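Side-chain contacts in spindle pole body-associated protein VIK1 (Saccharomyces cerevisiae, PDB 2O0A), which recruits the minus end-directed motor KAR3 to microtubules, targets or maintains it at the spindle pole body, and with it cross-links antiparallel microtubules: residues 47-52 and 56-61; 113-118 and 201-206; 68-71 and 77-80; 156-161 and 165-170. All coordinates share one frame; numbering follows the deposited sequence.

Contact 1 of 4, residues 47-52 and 56-61; sequences NGVITQ and EHVYKF
A beta hairpin pairs strand 49-52 with strand 58-60, with Ile50 and Tyr59 as its hydrogen-bonded pair. Ile50 N reaches Tyr59 O at 2.8 Å and almost straight (173°), while Ile50 O takes Tyr59 N in return. Beyond them Gln52 N bonds to His57 O, and Gly48 O accepts Phe61 N at the other end. Gly48 leads a G1 beta bulge with Val49 opposite Asp44; a CB on it would run into Phe61 O. The hairpin is two thirds of the small three-stranded sheet 41-44, 49-52, 58-60, a side lobe of Vik1's C-terminal motor homology domain, which has the kinesin fold. Its two faces differ. On one, Val49 CG1 meets Val58 CG1 at 3.5 Å. On the other, Ile50 CD1 comes within 3.7 Å of Phe61 CE2, both side chains being turned to strand 27-32 of the central sheet. Gln52, its CG opposite the carbonyl carbon (chi1 -76°) and then extended, passes Tyr59 to touch helix 276-289. Its amide stands nearly upright to the Tyr59 ring (82°), Gln52 CD 3.5 Å from Tyr59 CE2 at the ring edge. Gln52 OE1 lies in the plane of that ring and is also bonded by Ser55 OG, whereas a water, 2.9 Å from Gln52 NE2 and 2.6 Å from Tyr59 OH, joins the two polar ends. An alanine here would strip the Tyr59 edge of its amide neighbour and is likely to leave Ser55 OG and the bridging water each short of a partner. Tyr59 OH itself sits over the centre of the His57 ring.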
loop_
_atom_site.group_PDB
_atom_site.type_symbol
_atom_site.label_atom_id
_atom_site.label_comp_id
_atom_site.label_asym_id
_atom_site.label_seq_id
_atom_site.Cartn_x
_atom_site.Cartn_y
_atom_site.Cartn_z
ATOM N N ASN A 47 -2.048 -21.343 -1.556
ATOM C CA ASN A 47 -2.777 -21.199 -0.296
ATOM C C ASN A 47 -2.335 -19.998 0.527
ATOM O O ASN A 47 -2.883 -19.738 1.600
ATOM C CB ASN A 47 -2.657 -22.490 0.534
ATOM C CG ASN A 47 -3.208 -23.699 -0.194
ATOM O OD1 ASN A 47 -2.473 -24.655 -0.484
ATOM N ND2 ASN A 47 -4.488 -23.650 -0.531
ATOM N N GLY A 48 -1.332 -19.278 0.012
ATOM C CA GLY A 48 -0.885 -18.024 0.611
ATOM C C GLY A 48 -0.131 -18.242 1.904
ATOM O O GLY A 48 -0.406 -17.603 2.908
ATOM N N VAL A 49 0.822 -19.158 1.873
ATOM C CA VAL A 49 1.552 -19.516 3.083
ATOM C C VAL A 49 3.055 -19.365 2.856
ATOM O O VAL A 49 3.561 -19.770 1.825
ATOM C CB VAL A 49 1.247 -20.983 3.507
ATOM C CG1 VAL A 49 1.885 -21.276 4.838
ATOM C CG2 VAL A 49 -0.254 -21.218 3.582
ATOM N N ILE A 50 3.752 -18.767 3.821
ATOM C CA ILE A 50 5.212 -18.810 3.875
ATOM C C ILE A 50 5.579 -19.505 5.184
ATOM O O ILE A 50 5.155 -19.078 6.264
ATOM C CB ILE A 50 5.861 -17.409 3.825
ATOM C CG1 ILE A 50 5.386 -16.650 2.585
ATOM C CG2 ILE A 50 7.401 -17.515 3.853
ATOM C CD1 ILE A 50 5.826 -15.190 2.558
ATOM N N THR A 51 6.342 -20.584 5.067
ATOM C CA THR A 51 6.746 -21.379 6.221
ATOM C C THR A 51 8.254 -21.318 6.420
ATOM O O THR A 51 9.011 -21.528 5.475
ATOM C CB THR A 51 6.338 -22.852 6.031
ATOM O OG1 THR A 51 4.914 -22.940 5.885
ATOM C CG2 THR A 51 6.767 -23.696 7.227
ATOM N N GLN A 52 8.677 -21.020 7.650
ATOM C CA GLN A 52 10.096 -21.061 8.010
ATOM C C GLN A 52 10.511 -22.521 8.178
ATOM O O GLN A 52 9.964 -23.233 9.013
ATOM C CB GLN A 52 10.352 -20.265 9.290
ATOM C CG GLN A 52 10.348 -18.752 9.107
ATOM C CD GLN A 52 10.415 -17.989 10.422
ATOM O OE1 GLN A 52 10.041 -18.507 11.477
ATOM N NE2 GLN A 52 10.888 -16.746 10.360
ATOM N N GLU A 56 9.770 -24.169 11.622
ATOM C CA GLU A 56 8.476 -24.725 11.216
ATOM C C GLU A 56 7.295 -23.755 11.433
ATOM O O GLU A 56 6.131 -24.175 11.427
ATOM C CB GLU A 56 8.226 -26.077 11.904
ATOM C CG GLU A 56 9.119 -27.207 11.393
ATOM C CD GLU A 56 9.097 -28.435 12.288
ATOM O OE1 GLU A 56 8.511 -29.458 11.878
ATOM O OE2 GLU A 56 9.662 -28.374 13.402
ATOM N N HIS A 57 7.587 -22.460 11.602
ATOM C CA HIS A 57 6.529 -21.465 11.827
ATOM C C HIS A 57 5.784 -21.127 10.538
ATOM O O HIS A 57 6.408 -20.837 9.517
ATOM C CB HIS A 57 7.080 -20.180 12.448
ATOM C CG HIS A 57 6.024 -19.306 13.049
ATOM N ND1 HIS A 57 6.057 -18.900 14.365
ATOM C CD2 HIS A 57 4.899 -18.766 12.518
ATOM C CE1 HIS A 57 5.000 -18.148 14.617
ATOM N NE2 HIS A 57 4.283 -18.050 13.513
ATOM N N VAL A 58 4.455 -21.151 10.615
ATOM C CA VAL A 58 3.567 -20.864 9.481
ATOM C C VAL A 58 3.067 -19.414 9.487
ATOM O O VAL A 58 2.454 -18.955 10.468
ATOM C CB VAL A 58 2.348 -21.842 9.461
ATOM C CG1 VAL A 58 1.423 -21.538 8.318
ATOM C CG2 VAL A 58 2.833 -23.293 9.373
ATOM N N TYR A 59 3.337 -18.707 8.384
ATOM C CA TYR A 59 2.860 -17.339 8.181
ATOM C C TYR A 59 1.916 -17.296 6.988
ATOM O O TYR A 59 2.316 -17.570 5.868
ATOM C CB TYR A 59 4.033 -16.379 7.963
ATOM C CG TYR A 59 4.976 -16.306 9.139
ATOM C CD1 TYR A 59 4.702 -15.474 10.211
ATOM C CD2 TYR A 59 6.142 -17.086 9.173
ATOM C CE1 TYR A 59 5.569 -15.401 11.295
ATOM C CE2 TYR A 59 7.011 -17.022 10.254
ATOM C CZ TYR A 59 6.706 -16.184 11.310
ATOM O OH TYR A 59 7.552 -16.101 12.384
ATOM N N LYS A 60 0.662 -16.959 7.258
ATOM C CA LYS A 60 -0.361 -16.886 6.217
ATOM C C LYS A 60 -0.611 -15.444 5.778
ATOM O O LYS A 60 -0.391 -14.495 6.545
ATOM C CB LYS A 60 -1.665 -17.527 6.694
ATOM C CG LYS A 60 -1.509 -18.996 7.051
ATOM C CD LYS A 60 -2.851 -19.675 7.185
ATOM C CE LYS A 60 -2.825 -20.691 8.310
ATOM N NZ LYS A 60 -4.200 -21.045 8.760
ATOM N N PHE A 61 -1.078 -15.313 4.538
ATOM C CA PHE A 61 -1.386 -14.022 3.933
ATOM C C PHE A 61 -2.632 -14.216 3.092
ATOM O O PHE A 61 -2.968 -15.344 2.710
ATOM C CB PHE A 61 -0.246 -13.595 3.018
ATOM C CG PHE A 61 1.033 -13.278 3.750
ATOM C CD1 PHE A 61 1.326 -11.973 4.115
ATOM C CD2 PHE A 61 1.931 -14.290 4.073
ATOM C CE1 PHE A 61 2.490 -11.676 4.800
ATOM C CE2 PHE A 61 3.109 -14.004 4.763
ATOM C CZ PHE A 61 3.388 -12.692 5.121
HETATM O O HOH W 1 -3.696 -17.806 3.334
HETATM O O HOH W 2 9.780 -14.735 12.111
#

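Contact 2 of 4, residues 113-118 and 201-206; sequences KFLAEK and IKVQFF
Leu115 overlaps the rim of Phe205 with one methyl and sets the other against Val203. Its CD2 comes up at the edge of the Phe205 ring, close to the ring plane, 3.9 Å from CZ, and the leucine runs roughly perpendicular to the phenylalanine. The other branch makes a looser contact, Leu115 CD1 to Val203 CG2 at 4.3 Å. No hydrogen bond links the two segments, and the three buried residues meet through carbon. With CG opposite the carbonyl carbon (chi1 -63°) and the chain extended after it (chi2 176°), the leucine projects its two methyls off the helix and across to the strand, bridging the 9.3 Å between Leu115 CA and Val203 CA. Helix 105-116 is thereby packed on strand 197-207 of the large mixed sheet, the usual helix-on-sheet layering of a kinesin motor domain. By chain order this helix probably corresponds to the one that follows the P-loop in active kinesins; Vik1 keeps the fold although it has no nucleotide-binding site. Val203 and Phe205 are two apart on the strand, so both side chains serve the same side of the sheet, and they touch each other: Val203 CG1 lies 3.6 Å from Phe205 CE2. The phenylalanine is thus flanked by a valine methyl from its own strand and a leucine methyl from the helix. Helix 72-89 closes in as well, with His84 against Leu115 and Leu88 against Phe205, while Phe223 of strand 221-228 touches both Val203 and Phe205.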
loop_
_atom_site.group_PDB
_atom_site.type_symbol
_atom_site.label_atom_id
_atom_site.label_comp_id
_atom_site.label_asym_id
_atom_site.label_seq_id
_atom_site.Cartn_x
_atom_site.Cartn_y
_atom_site.Cartn_z
ATOM N N LYS A 113 0.797 5.247 -12.387
ATOM C CA LYS A 113 0.427 4.904 -13.757
ATOM C C LYS A 113 -0.907 4.145 -13.797
ATOM O O LYS A 113 -1.764 4.417 -14.647
ATOM C CB LYS A 113 1.538 4.083 -14.401
ATOM C CG LYS A 113 2.772 4.898 -14.679
ATOM C CD LYS A 113 3.637 4.245 -15.725
ATOM C CE LYS A 113 4.673 3.333 -15.120
ATOM N NZ LYS A 113 5.632 2.884 -16.181
ATOM N N PHE A 114 -1.074 3.196 -12.877
ATOM C CA PHE A 114 -2.311 2.433 -12.747
ATOM C C PHE A 114 -3.521 3.349 -12.497
ATOM O O PHE A 114 -4.617 3.140 -13.041
ATOM C CB PHE A 114 -2.152 1.399 -11.618
ATOM C CG PHE A 114 -3.451 0.812 -11.160
ATOM C CD1 PHE A 114 -4.112 -0.125 -11.958
ATOM C CD2 PHE A 114 -4.020 1.181 -9.946
ATOM C CE1 PHE A 114 -5.318 -0.670 -11.567
ATOM C CE2 PHE A 114 -5.235 0.630 -9.528
ATOM C CZ PHE A 114 -5.901 -0.295 -10.360
ATOM N N LEU A 115 -3.322 4.354 -11.649
ATOM C CA LEU A 115 -4.404 5.264 -11.293
ATOM C C LEU A 115 -4.670 6.287 -12.370
ATOM O O LEU A 115 -5.827 6.539 -12.702
ATOM C CB LEU A 115 -4.072 6.017 -10.010
ATOM C CG LEU A 115 -3.917 5.149 -8.771
ATOM C CD1 LEU A 115 -3.494 6.000 -7.576
ATOM C CD2 LEU A 115 -5.214 4.380 -8.502
ATOM N N ALA A 116 -3.617 6.872 -12.908
ATOM C CA ALA A 116 -3.770 8.203 -13.479
ATOM C C ALA A 116 -3.140 8.471 -14.830
ATOM O O ALA A 116 -3.129 9.619 -15.271
ATOM C CB ALA A 116 -3.324 9.250 -12.451
ATOM N N GLU A 117 -2.638 7.447 -15.513
ATOM C CA GLU A 117 -2.323 7.617 -16.941
ATOM C C GLU A 117 -3.575 8.106 -17.682
ATOM O O GLU A 117 -4.696 7.784 -17.290
ATOM C CB GLU A 117 -1.825 6.317 -17.570
ATOM C CG GLU A 117 -0.408 5.935 -17.157
ATOM C CD GLU A 117 0.573 7.075 -17.273
ATOM O OE1 GLU A 117 1.135 7.483 -16.236
ATOM O OE2 GLU A 117 0.796 7.565 -18.404
ATOM N N LYS A 118 -3.360 8.877 -18.755
ATOM C CA LYS A 118 -4.440 9.476 -19.560
ATOM C C LYS A 118 -5.499 8.469 -20.017
ATOM O O LYS A 118 -6.653 8.851 -20.221
ATOM C CB LYS A 118 -3.844 10.201 -20.780
ATOM C CG LYS A 118 -4.749 11.205 -21.476
ATOM C CD LYS A 118 -3.973 12.055 -22.483
ATOM C CE LYS A 118 -3.622 11.291 -23.760
ATOM N NZ LYS A 118 -2.469 10.357 -23.595
ATOM N N ILE A 201 1.390 9.507 0.349
ATOM C CA ILE A 201 0.798 10.035 -0.865
ATOM C C ILE A 201 -0.705 10.037 -0.671
ATOM O O ILE A 201 -1.267 9.029 -0.320
ATOM C CB ILE A 201 1.235 9.212 -2.099
ATOM C CG1 ILE A 201 2.629 9.676 -2.514
ATOM C CG2 ILE A 201 0.239 9.385 -3.277
ATOM C CD1 ILE A 201 3.278 8.873 -3.609
ATOM N N LYS A 202 -1.325 11.198 -0.839
ATOM C CA LYS A 202 -2.774 11.294 -0.742
ATOM C C LYS A 202 -3.313 11.615 -2.123
ATOM O O LYS A 202 -2.876 12.582 -2.767
ATOM C CB LYS A 202 -3.185 12.385 0.260
ATOM C CG LYS A 202 -4.698 12.571 0.321
ATOM C CD LYS A 202 -5.057 13.658 1.298
ATOM C CE LYS A 202 -6.584 13.725 1.411
ATOM N NZ LYS A 202 -7.041 14.945 2.166
ATOM N N VAL A 203 -4.231 10.776 -2.597
ATOM C CA VAL A 203 -4.852 10.953 -3.903
ATOM C C VAL A 203 -6.334 11.203 -3.650
ATOM O O VAL A 203 -6.972 10.477 -2.871
ATOM C CB VAL A 203 -4.652 9.694 -4.792
ATOM C CG1 VAL A 203 -5.424 9.819 -6.107
ATOM C CG2 VAL A 203 -3.165 9.450 -5.061
ATOM N N GLN A 204 -6.894 12.233 -4.281
ATOM C CA GLN A 204 -8.339 12.464 -4.198
ATOM C C GLN A 204 -8.951 12.144 -5.558
ATOM O O GLN A 204 -8.408 12.533 -6.590
ATOM C CB GLN A 204 -8.637 13.914 -3.859
ATOM C CG GLN A 204 -8.081 14.380 -2.536
ATOM C CD GLN A 204 -8.361 15.864 -2.317
ATOM O OE1 GLN A 204 -7.861 16.731 -3.047
ATOM N NE2 GLN A 204 -9.188 16.151 -1.338
ATOM N N PHE A 205 -10.076 11.447 -5.536
ATOM C CA PHE A 205 -10.826 11.132 -6.747
ATOM C C PHE A 205 -12.133 11.933 -6.723
ATOM O O PHE A 205 -13.014 11.613 -5.940
ATOM C CB PHE A 205 -11.155 9.630 -6.798
ATOM C CG PHE A 205 -9.937 8.737 -6.936
ATOM C CD1 PHE A 205 -9.459 8.366 -8.202
ATOM C CD2 PHE A 205 -9.288 8.263 -5.801
ATOM C CE1 PHE A 205 -8.310 7.542 -8.338
ATOM C CE2 PHE A 205 -8.161 7.418 -5.920
ATOM C CZ PHE A 205 -7.668 7.072 -7.189
ATOM N N PHE A 206 -12.235 12.964 -7.564
ATOM C CA PHE A 206 -13.432 13.806 -7.626
ATOM C C PHE A 206 -14.297 13.339 -8.786
ATOM O O PHE A 206 -13.871 13.429 -9.940
ATOM C CB PHE A 206 -13.047 15.264 -7.862
ATOM C CG PHE A 206 -12.406 15.917 -6.690
ATOM C CD1 PHE A 206 -13.189 16.508 -5.703
ATOM C CD2 PHE A 206 -11.024 15.933 -6.556
ATOM C CE1 PHE A 206 -12.603 17.134 -4.599
ATOM C CE2 PHE A 206 -10.436 16.555 -5.445
ATOM C CZ PHE A 206 -11.232 17.146 -4.474
#

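Contact 3 of 4, residues 68-71 and 77-80; sequences LKVS and TQEY
Glu79 OE2 takes a hydrogen bond from NE2 of its neighbour Gln78, 2.9 Å long and practically straight (177°), with the CG2 methyl of Val70 next to the donor nitrogen. The N-H leaves in the plane of the Gln78 amide and meets the anti side of the carboxylate, 24° out of its plane. Gln78 swings CG opposite its backbone N (chi1 174°) and stays extended, which carries the amide out to Val70, whose CG2 is 3.8 Å from NE2. Val70 CG1 lies farther off, 4.4 Å from Glu79 CG. The valine belongs to the loop between strand 63-66 and helix 72-89, just ahead of Ser71, which N-caps that helix through Lys74 N; the paired side chains rise from a wider pi-type turn at 77-80. A leucine in place of Gln78 would take away the N-H donor and is likely to leave Glu79 OE2 without this grip and the carboxylate easier to turn. The Val70 side chain sets hydrocarbon beside this polar pair, while its carbonyl is held by Tyr31 OH. With Arg13 of helix 4-23 in a salt bridge to OE1 and the Gln78 amide among the groups on OE2, the buried carboxylate probably stays charged.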
loop_
_atom_site.group_PDB
_atom_site.type_symbol
_atom_site.label_atom_id
_atom_site.label_comp_id
_atom_site.label_asym_id
_atom_site.label_seq_id
_atom_site.Cartn_x
_atom_site.Cartn_y
_atom_site.Cartn_z
ATOM N N LEU A 68 8.804 -12.527 -9.566
ATOM C CA LEU A 68 9.361 -12.985 -10.842
ATOM C C LEU A 68 8.264 -13.300 -11.850
ATOM O O LEU A 68 8.520 -13.341 -13.052
ATOM C CB LEU A 68 10.289 -14.192 -10.661
ATOM C CG LEU A 68 9.715 -15.451 -10.012
ATOM C CD1 LEU A 68 8.909 -16.281 -11.008
ATOM C CD2 LEU A 68 10.849 -16.282 -9.403
ATOM N N LYS A 69 7.041 -13.505 -11.355
ATOM C CA LYS A 69 5.885 -13.760 -12.211
ATOM C C LYS A 69 5.010 -12.512 -12.400
ATOM O O LYS A 69 4.399 -12.334 -13.451
ATOM C CB LYS A 69 5.050 -14.917 -11.646
ATOM C CG LYS A 69 3.706 -15.093 -12.320
ATOM C CD LYS A 69 3.251 -16.533 -12.406
ATOM C CE LYS A 69 2.950 -17.136 -11.067
ATOM N NZ LYS A 69 1.867 -18.140 -11.217
ATOM N N VAL A 70 4.950 -11.666 -11.365
ATOM C CA VAL A 70 4.046 -10.511 -11.357
ATOM C C VAL A 70 4.860 -9.221 -11.196
ATOM O O VAL A 70 5.378 -8.931 -10.116
ATOM C CB VAL A 70 2.973 -10.649 -10.233
ATOM C CG1 VAL A 70 2.038 -9.453 -10.231
ATOM C CG2 VAL A 70 2.186 -11.953 -10.372
ATOM N N SER A 71 5.001 -8.467 -12.293
ATOM C CA SER A 71 5.675 -7.162 -12.287
ATOM C C SER A 71 4.834 -6.179 -11.499
ATOM O O SER A 71 3.660 -6.451 -11.257
ATOM C CB SER A 71 5.787 -6.622 -13.703
ATOM O OG SER A 71 4.491 -6.369 -14.233
ATOM N N THR A 77 -2.832 -4.119 -11.737
ATOM C CA THR A 77 -3.970 -4.516 -12.589
ATOM C C THR A 77 -4.620 -5.847 -12.192
ATOM O O THR A 77 -5.840 -6.012 -12.317
ATOM C CB THR A 77 -3.579 -4.552 -14.085
ATOM O OG1 THR A 77 -2.513 -5.483 -14.293
ATOM C CG2 THR A 77 -3.103 -3.199 -14.536
ATOM N N GLN A 78 -3.809 -6.791 -11.721
ATOM C CA GLN A 78 -4.263 -8.156 -11.436
ATOM C C GLN A 78 -4.586 -8.386 -9.964
ATOM O O GLN A 78 -5.585 -9.022 -9.623
ATOM C CB GLN A 78 -3.185 -9.136 -11.918
ATOM C CG GLN A 78 -3.376 -10.609 -11.593
ATOM C CD GLN A 78 -2.245 -11.430 -12.190
ATOM O OE1 GLN A 78 -2.079 -11.480 -13.417
ATOM N NE2 GLN A 78 -1.453 -12.054 -11.336
ATOM N N GLU A 79 -3.719 -7.898 -9.091
ATOM C CA GLU A 79 -3.793 -8.290 -7.690
ATOM C C GLU A 79 -4.482 -7.260 -6.816
ATOM O O GLU A 79 -5.113 -7.625 -5.826
ATOM C CB GLU A 79 -2.389 -8.554 -7.128
ATOM C CG GLU A 79 -1.612 -9.699 -7.837
ATOM C CD GLU A 79 -2.297 -11.058 -7.697
ATOM O OE1 GLU A 79 -3.099 -11.245 -6.755
ATOM O OE2 GLU A 79 -2.000 -11.938 -8.541
ATOM N N TYR A 80 -4.360 -5.981 -7.192
ATOM C CA TYR A 80 -4.848 -4.881 -6.357
ATOM C C TYR A 80 -6.167 -4.274 -6.854
ATOM O O TYR A 80 -6.934 -3.729 -6.049
ATOM C CB TYR A 80 -3.750 -3.810 -6.328
ATOM C CG TYR A 80 -4.068 -2.580 -5.532
ATOM C CD1 TYR A 80 -4.029 -2.592 -4.138
ATOM C CD2 TYR A 80 -4.370 -1.381 -6.183
ATOM C CE1 TYR A 80 -4.301 -1.450 -3.416
ATOM C CE2 TYR A 80 -4.637 -0.239 -5.456
ATOM C CZ TYR A 80 -4.598 -0.278 -4.093
ATOM O OH TYR A 80 -4.881 0.870 -3.402
#

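Contact 4 of 4, residues 156-161 and 165-170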
loop_
_atom_site.group_PDB
_atom_site.type_symbol
_atom_site.label_atom_id
_atom_site.label_comp_id
_atom_site.label_asym_id
_atom_site.label_seq_id
_atom_site.Cartn_x
_atom_site.Cartn_y
_atom_site.Cartn_z
ATOM N N ILE A 156 5.694 20.878 5.851
ATOM C CA ILE A 156 4.292 20.497 5.660
ATOM C C ILE A 156 3.577 20.383 7.006
ATOM O O ILE A 156 4.220 20.203 8.053
ATOM C CB ILE A 156 4.132 19.169 4.842
ATOM C CG1 ILE A 156 4.565 17.941 5.658
ATOM C CG2 ILE A 156 4.879 19.260 3.525
ATOM C CD1 ILE A 156 3.402 17.227 6.346
ATOM N N LYS A 157 2.252 20.491 6.971
ATOM C CA LYS A 157 1.431 20.348 8.170
ATOM C C LYS A 157 0.309 19.339 7.935
ATOM O O LYS A 157 -0.192 19.203 6.815
ATOM C CB LYS A 157 0.850 21.700 8.603
ATOM C CG LYS A 157 1.884 22.789 8.862
ATOM C CD LYS A 157 1.211 24.059 9.361
ATOM C CE LYS A 157 2.032 25.284 9.024
ATOM N NZ LYS A 157 1.320 26.553 9.338
ATOM N N LEU A 158 -0.067 18.626 8.992
ATOM C CA LEU A 158 -1.161 17.662 8.926
ATOM C C LEU A 158 -2.312 18.087 9.819
ATOM O O LEU A 158 -2.100 18.565 10.936
ATOM C CB LEU A 158 -0.695 16.262 9.332
ATOM C CG LEU A 158 0.451 15.558 8.601
ATOM C CD1 LEU A 158 0.724 14.246 9.295
ATOM C CD2 LEU A 158 0.175 15.335 7.109
ATOM N N LYS A 159 -3.524 17.916 9.303
ATOM C CA LYS A 159 -4.751 18.218 10.029
ATOM C C LYS A 159 -5.688 17.011 9.996
ATOM O O LYS A 159 -6.106 16.551 8.929
ATOM C CB LYS A 159 -5.426 19.466 9.438
ATOM C CG LYS A 159 -6.763 19.852 10.075
ATOM C CD LYS A 159 -6.586 20.630 11.381
ATOM C CE LYS A 159 -6.225 22.095 11.141
ATOM N NZ LYS A 159 -7.359 22.889 10.588
ATOM N N PHE A 160 -6.021 16.502 11.180
ATOM C CA PHE A 160 -6.889 15.340 11.284
ATOM C C PHE A 160 -8.349 15.746 11.299
ATOM O O PHE A 160 -8.821 16.384 12.244
ATOM C CB PHE A 160 -6.523 14.497 12.504
ATOM C CG PHE A 160 -5.195 13.814 12.380
ATOM C CD1 PHE A 160 -5.097 12.570 11.772
ATOM C CD2 PHE A 160 -4.035 14.424 12.852
ATOM C CE1 PHE A 160 -3.870 11.935 11.647
ATOM C CE2 PHE A 160 -2.800 13.794 12.725
ATOM C CZ PHE A 160 -2.720 12.548 12.119
ATOM N N GLU A 161 -9.049 15.392 10.229
ATOM C CA GLU A 161 -10.462 15.696 10.097
ATOM C C GLU A 161 -11.269 14.507 10.595
ATOM O O GLU A 161 -10.696 13.487 10.978
ATOM C CB GLU A 161 -10.806 16.034 8.645
ATOM C CG GLU A 161 -10.062 17.249 8.100
ATOM C CD GLU A 161 -10.566 17.706 6.738
ATOM O OE1 GLU A 161 -10.258 18.855 6.356
ATOM O OE2 GLU A 161 -11.267 16.931 6.052
ATOM N N ILE A 165 -7.334 12.874 6.457
ATOM C CA ILE A 165 -6.162 13.624 6.896
ATOM C C ILE A 165 -5.917 14.705 5.853
ATOM O O ILE A 165 -5.775 14.406 4.657
ATOM C CB ILE A 165 -4.887 12.757 7.026
ATOM C CG1 ILE A 165 -5.112 11.583 7.993
ATOM C CG2 ILE A 165 -3.696 13.618 7.486
ATOM C CD1 ILE A 165 -4.029 10.536 7.952
ATOM N N SER A 166 -5.907 15.958 6.302
ATOM C CA SER A 166 -5.576 17.091 5.452
ATOM C C SER A 166 -4.084 17.334 5.465
ATOM O O SER A 166 -3.459 17.444 6.525
ATOM C CB SER A 166 -6.304 18.354 5.929
ATOM O OG SER A 166 -7.695 18.157 5.802
ATOM N N LEU A 167 -3.517 17.395 4.268
ATOM C CA LEU A 167 -2.116 17.720 4.093
ATOM C C LEU A 167 -2.025 19.165 3.632
ATOM O O LEU A 167 -2.649 19.554 2.642
ATOM C CB LEU A 167 -1.468 16.784 3.060
ATOM C CG LEU A 167 -0.999 15.378 3.463
ATOM C CD1 LEU A 167 -2.088 14.508 4.082
ATOM C CD2 LEU A 167 -0.415 14.686 2.243
ATOM N N ASP A 168 -1.281 19.967 4.385
ATOM C CA ASP A 168 -0.919 21.295 3.951
ATOM C C ASP A 168 0.405 21.104 3.237
ATOM O O ASP A 168 1.472 21.081 3.861
ATOM C CB ASP A 168 -0.790 22.221 5.166
ATOM C CG ASP A 168 -0.351 23.619 4.809
ATOM O OD1 ASP A 168 -0.115 23.928 3.619
ATOM O OD2 ASP A 168 -0.238 24.430 5.759
ATOM N N SER A 169 0.299 20.867 1.928
ATOM C CA SER A 169 1.438 20.603 1.066
ATOM C C SER A 169 0.962 20.786 -0.359
ATOM O O SER A 169 -0.244 20.846 -0.616
ATOM C CB SER A 169 1.965 19.176 1.280
ATOM O OG SER A 169 1.102 18.219 0.687
ATOM N N LYS A 170 1.915 20.888 -1.280
ATOM C CA LYS A 170 1.610 21.106 -2.686
ATOM C C LYS A 170 0.688 20.025 -3.238
ATOM O O LYS A 170 0.949 18.825 -3.074
ATOM C CB LYS A 170 2.902 21.131 -3.490
ATOM C CG LYS A 170 2.711 21.319 -4.986
ATOM C CD LYS A 170 2.130 22.679 -5.328
ATOM C CE LYS A 170 1.808 22.765 -6.817
ATOM N NZ LYS A 170 2.985 22.402 -7.665
HETATM O O HOH W 3 0.815 26.763 6.247
HETATM O O HOH W 4 -8.894 16.145 4.057
#
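Backbone hydrogen bonds join Lys157 to Asp168 and Lys159 to Ser166, two per pair, and make 156-161 and 165-170 an antiparallel hairpin. The closest is Ser166 N to Lys159 O at 2.7 Å; the longest, Lys157 N to Asp168 O, stretches to 3.3 Å near the open end. Apolar contacts fill one face. Leu158 and Leu167 lie alongside each other, with Leu158 CD2 3.8 Å from Leu167 CG, and Phe160 lies likewise beside Ile165, its CE1 3.9 Å from Ile165 CG1. Polar groups occupy the other face. Lys157 extends along Asp168, yet its NZ stays 4.4 Å from OD2, too far for a salt bridge. A water closes that gap, accepting from Lys157 NZ at 3.1 Å and donating to Asp168 OD2 at 2.6 Å, so the two charges are probably coupled through it. At the turn end Glu161, extended beyond CG (chi2 -171°), reaches across to Ser166, its OE1 2.7 Å from Ser166 OG, and a second water bonds to that hydroxyl. The apolar face is laid against helix 250-261, where Val254 meets Leu158 and Ile165 and Leu253 meets Phe160; Lys202 of strand 197-207 and Tyr224 of strand 221-228 bond to the Ile165 backbone, and Gln131 of strand 126-136 holds the carbonyls of Leu167 and Ser169.

Contacts 1 and 4 are both hairpins, tied by main-chain bonds and two-faced, but they lie on opposite sides of the chain's centre, about 38 Å apart between centres. Contact 4 is a surface feature with charged and water-bridged side chains; contact 1 is partly buried. Contacts 2 and 3 are small and buried, with no hydrogen bond across either: contact 2 is hydrocarbon only, contact 3 sets a valine beside a polar pair. These two meet where Phe114 packs on Tyr80 and Thr77, bringing helices 105-116 and 72-89 together. Strand 197-207 carries contact 2 and also touches contact 4, with Lys202 CB 4.1 Å from Leu167 CD2.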